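Local coordinates for protein dihydrocoumarin hydrolase, AncDHCH1 (Pseudomonas sp., PDB 6C2C) that probably hydrolyses dihydrocoumarin at a two-zinc centre of the metallo-beta-lactamase type and is apparently an ancestral form related to methyl-parathion hydrolase, at residues D236-T241 with K287-V292; A260-G265 with G280-D285. One frame throughout, in Å; residues are numbered along the deposited sequence.

Interaction 1: residues D236-T241 with K287-V292; sequences DDPSVT and KGYRFV
Pro-238 presses the CG corner of its ring against Tyr-289, meeting the aromatic ring at its edge and in its plane, with Pro-238 CG 3.8 Å from Tyr-289 CD2; the two side chains cross at about a right angle. Tyr-289 CG stands beside its own backbone N (chi1 -64°), which brings the CD2-CE2 edge round to the proline. The same aromatic ring packs edge-to-face with Phe-259 of helix 248-265. Backbone contact is closest at Gly-288, whose CA gives a C-H...O contact to Asp-236 O at 3.6 Å, bent at the hydrogen (135°). No direct hydrogen bond joins the segments. In the metallo-beta-lactamase fold of this enzyme, 288-293 is an outermost strand of a mixed sheet, and the 236-241 loop runs past its beginning before helix 248-265. Water supplies the polar link: one molecule donates to Asp-236 OD1 (3.1 Å) and to Tyr-289 O (2.9 Å), while Asp-236 OD2 forms a salt bridge with Lys-58. Within the loop, Asp-237 OD1 accepts from Ser-239 N, closing an Asx turn, and from Ser-239 OG at 2.8 Å. Both donors approach from one face of the carboxylate, and a type I turn from Asp-237 to Val-240 overlaps this arrangement.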
ATOM      1  N   ASP A 236      13.023  10.838   9.063  1.00 18.47           N
ATOM      2  CA  ASP A 236      14.007  11.457   9.953  1.00 20.16           C
ATOM      3  C   ASP A 236      14.213  10.598  11.196  1.00 17.09           C
ATOM      4  O   ASP A 236      15.325  10.533  11.749  1.00 20.11           O
ATOM      5  CB  ASP A 236      13.548  12.836  10.375  1.00 16.05           C
ATOM      6  CG  ASP A 236      13.675  13.907   9.266  1.00 20.53           C
ATOM      7  OD1 ASP A 236      14.489  13.721   8.336  1.00 20.33           O
ATOM      8  OD2 ASP A 236      12.985  14.959   9.402  1.00 25.56           O
ATOM      9  N   ASP A 237      13.132   9.984  11.677  1.00 16.90           N
ATOM     10  CA  ASP A 237      13.172   9.188  12.907  1.00 14.69           C
ATOM     11  C   ASP A 237      12.401   7.892  12.724  1.00 14.49           C
ATOM     12  O   ASP A 237      11.191   7.805  13.027  1.00 14.97           O
ATOM     13  CB  ASP A 237      12.620  10.001  14.073  1.00 15.64           C
ATOM     14  CG  ASP A 237      12.783   9.271  15.388  1.00 19.48           C
ATOM     15  OD1 ASP A 237      13.278   8.117  15.382  1.00 18.74           O
ATOM     16  OD2 ASP A 237      12.362   9.872  16.424  1.00 23.29           O
ATOM     17  N   PRO A 238      13.076   6.864  12.196  1.00 15.75           N
ATOM     18  CA  PRO A 238      12.411   5.583  11.932  1.00 14.30           C
ATOM     19  C   PRO A 238      11.954   4.892  13.187  1.00 17.89           C
ATOM     20  O   PRO A 238      11.184   3.940  13.090  1.00 16.35           O
ATOM     21  CB  PRO A 238      13.475   4.755  11.228  1.00 18.77           C
ATOM     22  CG  PRO A 238      14.416   5.723  10.674  1.00 19.14           C
ATOM     23  CD  PRO A 238      14.388   6.957  11.541  1.00 18.01           C
ATOM     24  N   SER A 239      12.358   5.363  14.372  1.00 18.98           N
ATOM     25  CA  SER A 239      11.898   4.666  15.568  1.00 16.23           C
ATOM     26  C   SER A 239      10.452   4.981  15.935  1.00 17.71           C
ATOM     27  O   SER A 239       9.870   4.258  16.760  1.00 18.14           O
ATOM     28  CB  SER A 239      12.836   5.023  16.734  1.00 20.04           C
ATOM     29  OG  SER A 239      12.439   6.290  17.277  1.00 27.15           O
ATOM     30  N   VAL A 240       9.848   6.024  15.388  1.00 14.92           N
ATOM     31  CA  VAL A 240       8.493   6.397  15.782  1.00 13.76           C
ATOM     32  C   VAL A 240       7.528   5.408  15.148  1.00 16.69           C
ATOM     33  O   VAL A 240       7.553   5.215  13.929  1.00 15.58           O
ATOM     34  CB  VAL A 240       8.151   7.832  15.341  1.00 16.39           C
ATOM     35  CG1 VAL A 240       6.767   8.236  15.858  1.00 19.11           C
ATOM     36  CG2 VAL A 240       9.232   8.825  15.786  1.00 18.16           C
ATOM     37  N   THR A 241       6.695   4.770  15.964  1.00 16.59           N
ATOM     38  CA  THR A 241       5.730   3.785  15.518  1.00 13.16           C
ATOM     39  C   THR A 241       4.320   4.379  15.520  1.00 16.07           C
ATOM     40  O   THR A 241       4.093   5.568  15.822  1.00 16.42           O
ATOM     41  CB  THR A 241       5.871   2.525  16.400  1.00 13.54           C
ATOM     42  OG1 THR A 241       5.560   2.881  17.769  1.00 15.61           O
ATOM     43  CG2 THR A 241       7.282   1.954  16.321  1.00 14.67           C
ATOM     44  N   LYS A 287      21.237  10.579  11.263  1.00 29.88           N
ATOM     45  CA  LYS A 287      20.651   9.503  12.045  1.00 28.91           C
ATOM     46  C   LYS A 287      19.430   8.900  11.368  1.00 27.34           C
ATOM     47  O   LYS A 287      18.954   7.857  11.817  1.00 31.19           O
ATOM     48  CB  LYS A 287      20.298  10.016  13.449  1.00 34.36           C
ATOM     49  CG  LYS A 287      21.523  10.524  14.230  1.00 47.94           C
ATOM     50  CD  LYS A 287      21.162  11.182  15.570  1.00 48.60           C
ATOM     51  CE  LYS A 287      21.549  10.314  16.772  1.00 51.58           C
ATOM     52  NZ  LYS A 287      20.505  10.349  17.849  1.00 55.78           N
ATOM     53  N   GLY A 288      18.958   9.507  10.272  1.00 25.38           N
ATOM     54  CA  GLY A 288      17.754   9.079   9.592  1.00 22.69           C
ATOM     55  C   GLY A 288      18.004   8.844   8.110  1.00 18.32           C
ATOM     56  O   GLY A 288      19.087   8.425   7.698  1.00 19.26           O
ATOM     57  N   TYR A 289      16.964   9.115   7.315  1.00 18.00           N
ATOM     58  CA  TYR A 289      16.932   8.796   5.884  1.00 18.85           C
ATOM     59  C   TYR A 289      16.255   9.921   5.121  1.00 15.55           C
ATOM     60  O   TYR A 289      15.432  10.665   5.650  1.00 18.77           O
ATOM     61  CB  TYR A 289      16.194   7.443   5.619  1.00 16.85           C
ATOM     62  CG  TYR A 289      16.958   6.302   6.247  1.00 16.05           C
ATOM     63  CD1 TYR A 289      18.007   5.701   5.573  1.00 17.68           C
ATOM     64  CD2 TYR A 289      16.677   5.894   7.565  1.00 15.11           C
ATOM     65  CE1 TYR A 289      18.778   4.671   6.174  1.00 20.42           C
ATOM     66  CE2 TYR A 289      17.426   4.863   8.174  1.00 15.83           C
ATOM     67  CZ  TYR A 289      18.480   4.278   7.499  1.00 19.40           C
ATOM     68  OH  TYR A 289      19.223   3.260   8.096  1.00 19.15           O
ATOM     69  N   ARG A 290      16.585   9.988   3.853  1.00 18.65           N
ATOM     70  CA  ARG A 290      16.008  10.940   2.945  1.00 19.57           C
ATOM     71  C   ARG A 290      15.352  10.167   1.795  1.00 16.32           C
ATOM     72  O   ARG A 290      15.977   9.326   1.268  1.00 17.41           O
ATOM     73  CB  ARG A 290      17.090  11.862   2.400  1.00 21.29           C
ATOM     74  CG  ARG A 290      16.671  12.840   1.344  1.00 24.86           C
ATOM     75  CD  ARG A 290      17.619  14.022   1.172  1.00 38.85           C
ATOM     76  NE  ARG A 290      17.731  14.428  -0.222  1.00 44.07           N
ATOM     77  CZ  ARG A 290      18.571  15.349  -0.683  1.00 48.57           C
ATOM     78  NH1 ARG A 290      18.629  15.615  -1.974  1.00 38.11           N
ATOM     79  NH2 ARG A 290      19.372  15.965   0.155  1.00 50.63           N
ATOM     80  N   PHE A 291      14.096  10.463   1.472  1.00 18.58           N
ATOM     81  CA  PHE A 291      13.423   9.848   0.325  1.00 14.62           C
ATOM     82  C   PHE A 291      13.669  10.696  -0.920  1.00 14.99           C
ATOM     83  O   PHE A 291      13.597  11.933  -0.866  1.00 17.38           O
ATOM     84  CB  PHE A 291      11.936   9.722   0.624  1.00 17.09           C
ATOM     85  CG  PHE A 291      11.151   9.024  -0.428  1.00 15.72           C
ATOM     86  CD1 PHE A 291      11.311   7.679  -0.697  1.00 16.48           C
ATOM     87  CD2 PHE A 291      10.188   9.737  -1.111  1.00 17.28           C
ATOM     88  CE1 PHE A 291      10.497   7.062  -1.697  1.00 14.21           C
ATOM     89  CE2 PHE A 291       9.385   9.142  -2.083  1.00 18.78           C
ATOM     90  CZ  PHE A 291       9.526   7.785  -2.353  1.00 14.47           C
ATOM     91  N   VAL A 292      13.976  10.026  -2.016  1.00 12.00           N
ATOM     92  CA  VAL A 292      14.226  10.675  -3.303  1.00 11.85           C
ATOM     93  C   VAL A 292      13.206  10.130  -4.305  1.00 12.35           C
ATOM     94  O   VAL A 292      13.395   9.051  -4.869  1.00 14.02           O
ATOM     95  CB  VAL A 292      15.657  10.395  -3.782  1.00 16.49           C
ATOM     96  CG1 VAL A 292      15.942  11.100  -5.099  1.00 17.79           C
ATOM     97  CG2 VAL A 292      16.694  10.786  -2.664  1.00 13.43           C
TER
HETATM   98  O   HOH W   1      13.907  13.163   5.337  1.00 26.31           O

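Interaction 2: residues A260-G265 with G280-D285; sequences ADAAKG and GHIRAD
Ala-262 sets its methyl over the root of the Ile-282 side chain, CB to CB 4.2 Å, where the last turns of helix 248-265 lie across strand 279-285. This is helix-on-sheet packing in the metallo-beta-lactamase fold, and the axes of segments 260-265 and 280-285 come within 6.5 Å at a steep angle of 97°. Small residues on the helix permit the close approach. Ile-282 has CG2 anti to the backbone N and CG1 beside it (chi1 -71°); the CG2 branch comes 4.5 Å from Ala-263 CB, and the side chain also touches Ile-269 and Tyr-289 of the two flanking strands. Ala-263 CB lies alongside the strand backbone, 3.8 Å from Ala-284 N. Its CA points a hydrogen at Ile-282 O, a nearly straight C-H...O contact of 3.4 Å (159° at the hydrogen). No direct hydrogen bond crosses the contact, and two waters join the backbones instead. Water 2 accepts from Ile-282 N and lies near Ala-262 O; it also sits at the edge of the His-281 ring, in its plane. Water 3 bridges two carbonyls, donating one proton to Ala-263 O at 2.7 Å and the other to Ile-282 O at 2.8 Å.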
ATOM      1  N   ALA A 260      17.731   0.786   5.926  1.00 14.20           N
ATOM      2  CA  ALA A 260      19.165   0.561   5.825  1.00 15.05           C
ATOM      3  C   ALA A 260      19.513  -0.264   4.588  1.00 15.02           C
ATOM      4  O   ALA A 260      20.450   0.079   3.842  1.00 18.47           O
ATOM      5  CB  ALA A 260      19.674  -0.136   7.079  1.00 15.45           C
ATOM      6  N   ASP A 261      18.732  -1.302   4.288  1.00 13.15           N
ATOM      7  CA  ASP A 261      19.048  -2.129   3.127  0.55 15.26           C
ATOM      8  C   ASP A 261      18.863  -1.344   1.825  1.00 16.55           C
ATOM      9  O   ASP A 261      19.645  -1.505   0.889  1.00 15.86           O
ATOM     10  CB  ASP A 261      18.191  -3.406   3.133  0.55 13.48           C
ATOM     11  CG  ASP A 261      18.561  -4.401   4.269  0.55 17.97           C
ATOM     12  OD1 ASP A 261      19.633  -4.271   4.909  0.55 19.24           O
ATOM     13  OD2 ASP A 261      17.758  -5.334   4.513  0.55 20.36           O
ATOM     14  N   ALA A 262      17.816  -0.510   1.746  1.00 12.99           N
ATOM     15  CA  ALA A 262      17.584   0.262   0.515  1.00 15.43           C
ATOM     16  C   ALA A 262      18.636   1.333   0.332  1.00 16.86           C
ATOM     17  O   ALA A 262      19.005   1.654  -0.811  1.00 14.42           O
ATOM     18  CB  ALA A 262      16.189   0.900   0.534  1.00 12.70           C
ATOM     19  N   ALA A 263      19.080   1.951   1.437  1.00 15.27           N
ATOM     20  CA  ALA A 263      20.166   2.932   1.324  1.00 15.06           C
ATOM     21  C   ALA A 263      21.440   2.255   0.841  1.00 15.92           C
ATOM     22  O   ALA A 263      22.131   2.760  -0.061  1.00 18.45           O
ATOM     23  CB  ALA A 263      20.405   3.620   2.670  1.00 18.60           C
ATOM     24  N   LYS A 264      21.740   1.087   1.381  1.00 17.08           N
ATOM     25  CA  LYS A 264      22.956   0.397   0.983  1.00 17.77           C
ATOM     26  C   LYS A 264      22.869  -0.084  -0.456  1.00 18.68           C
ATOM     27  O   LYS A 264      23.808   0.110  -1.234  1.00 21.59           O
ATOM     28  CB  LYS A 264      23.221  -0.773   1.923  1.00 19.94           C
ATOM     29  CG  LYS A 264      24.484  -1.505   1.545  1.00 25.79           C
ATOM     30  CD  LYS A 264      24.730  -2.728   2.365  1.00 26.48           C
ATOM     31  CE  LYS A 264      26.108  -3.270   1.990  1.00 36.15           C
ATOM     32  NZ  LYS A 264      26.717  -3.972   3.134  1.00 45.62           N
ATOM     33  N   GLY A 265      21.715  -0.643  -0.847  1.00 18.15           N
ATOM     34  CA  GLY A 265      21.542  -1.244  -2.162  1.00 18.11           C
ATOM     35  C   GLY A 265      21.278  -0.259  -3.277  1.00 13.44           C
ATOM     36  O   GLY A 265      21.507  -0.594  -4.455  1.00 17.71           O
ATOM     37  N   GLY A 280      10.477   5.609  -4.966  1.00 10.28           N
ATOM     38  CA  GLY A 280      11.672   6.443  -4.926  1.00  9.67           C
ATOM     39  C   GLY A 280      12.825   5.641  -4.363  1.00 12.73           C
ATOM     40  O   GLY A 280      12.708   4.458  -4.053  1.00 14.08           O
ATOM     41  N   HIS A 281      13.952   6.314  -4.254  1.00 10.05           N
ATOM     42  CA  HIS A 281      15.138   5.796  -3.611  1.00 12.39           C
ATOM     43  C   HIS A 281      15.222   6.340  -2.190  1.00 11.50           C
ATOM     44  O   HIS A 281      14.497   7.269  -1.774  1.00 12.63           O
ATOM     45  CB  HIS A 281      16.383   6.223  -4.394  1.00 14.15           C
ATOM     46  CG  HIS A 281      16.544   5.526  -5.698  1.00 10.27           C
ATOM     47  ND1 HIS A 281      16.072   6.027  -6.904  1.00 11.88           N
ATOM     48  CD2 HIS A 281      17.191   4.374  -6.000  1.00 12.14           C
ATOM     49  CE1 HIS A 281      16.390   5.195  -7.865  1.00 12.53           C
ATOM     50  NE2 HIS A 281      17.062   4.183  -7.342  1.00 12.52           N
ATOM     51  N   ILE A 282      16.116   5.708  -1.415  1.00 14.37           N
ATOM     52  CA  ILE A 282      16.387   6.101  -0.035  1.00 15.08           C
ATOM     53  C   ILE A 282      17.890   6.291   0.132  1.00 16.73           C
ATOM     54  O   ILE A 282      18.684   5.472  -0.343  1.00 16.78           O
ATOM     55  CB  ILE A 282      15.837   5.032   0.935  1.00 15.86           C
ATOM     56  CG1 ILE A 282      14.320   5.101   0.931  1.00 16.84           C
ATOM     57  CG2 ILE A 282      16.291   5.298   2.346  1.00 19.68           C
ATOM     58  CD1 ILE A 282      13.668   4.114   1.975  1.00 23.76           C
ATOM     59  N   ARG A 283      18.289   7.404   0.733  1.00 17.45           N
ATOM     60  CA  ARG A 283      19.700   7.524   1.091  1.00 20.52           C
ATOM     61  C   ARG A 283      19.790   7.851   2.580  1.00 19.46           C
ATOM     62  O   ARG A 283      18.873   8.450   3.168  1.00 19.91           O
ATOM     63  CB  ARG A 283      20.438   8.554   0.215  1.00 27.32           C
ATOM     64  CG  ARG A 283      20.398   9.984   0.671  1.00 33.42           C
ATOM     65  CD  ARG A 283      21.426  10.831  -0.155  1.00 40.06           C
ATOM     66  NE  ARG A 283      20.842  11.158  -1.448  1.00 33.76           N
ATOM     67  CZ  ARG A 283      20.579  12.391  -1.879  1.00 45.22           C
ATOM     68  NH1 ARG A 283      20.916  13.456  -1.153  1.00 46.92           N
ATOM     69  NH2 ARG A 283      20.001  12.554  -3.061  1.00 32.78           N
ATOM     70  N   ALA A 284      20.895   7.398   3.190  1.00 20.30           N
ATOM     71  CA  ALA A 284      21.163   7.749   4.576  1.00 25.22           C
ATOM     72  C   ALA A 284      21.289   9.260   4.741  1.00 24.94           C
ATOM     73  O   ALA A 284      21.751   9.978   3.849  1.00 27.74           O
ATOM     74  CB  ALA A 284      22.437   7.037   5.054  1.00 29.82           C
ATOM     75  N   ASP A 285      20.842   9.757   5.885  1.00 26.19           N
ATOM     76  CA  ASP A 285      20.898  11.201   6.145  1.00 26.29           C
ATOM     77  C   ASP A 285      21.083  11.355   7.654  1.00 28.52           C
ATOM     78  O   ASP A 285      20.115  11.453   8.412  1.00 28.78           O
ATOM     79  CB  ASP A 285      19.669  11.940   5.646  1.00 20.59           C
ATOM     80  CG  ASP A 285      19.805  13.454   5.787  1.00 38.70           C
ATOM     81  OD1 ASP A 285      20.816  13.884   6.399  1.00 41.30           O
ATOM     82  OD2 ASP A 285      18.921  14.191   5.271  1.00 36.21           O
TER
HETATM   83  O   HOH W   2      17.532   3.493  -2.539  1.00 14.61           O
HETATM   84  O   HOH W   3      20.996   4.600  -1.691  1.00 22.36           O

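Interactions 1 and 2 have centres about 11 Å apart and share one sheet, in which strands 279-285 and 288-293 are consecutive antiparallel neighbours. Direct backbone links join them: Arg-290 N lies 2.8 Å from Arg-283 O and Val-292 N lies 2.8 Å from His-281 O, both probable hydrogen bonds. Tyr-289 belongs to both neighbourhoods, since it meets the 236-241 loop and also packs on Ala-260 and Ala-263 of helix 248-265. That helix likewise serves both, with Arg-255 NE bonding Pro-238 O and its C-terminal end forming interaction 2. None of the zinc ligands lies in these segments, although Asp-226, which binds both zinc ions, precedes the 236-241 loop, and His-273 lies between helix 248-265 and strand 279-285.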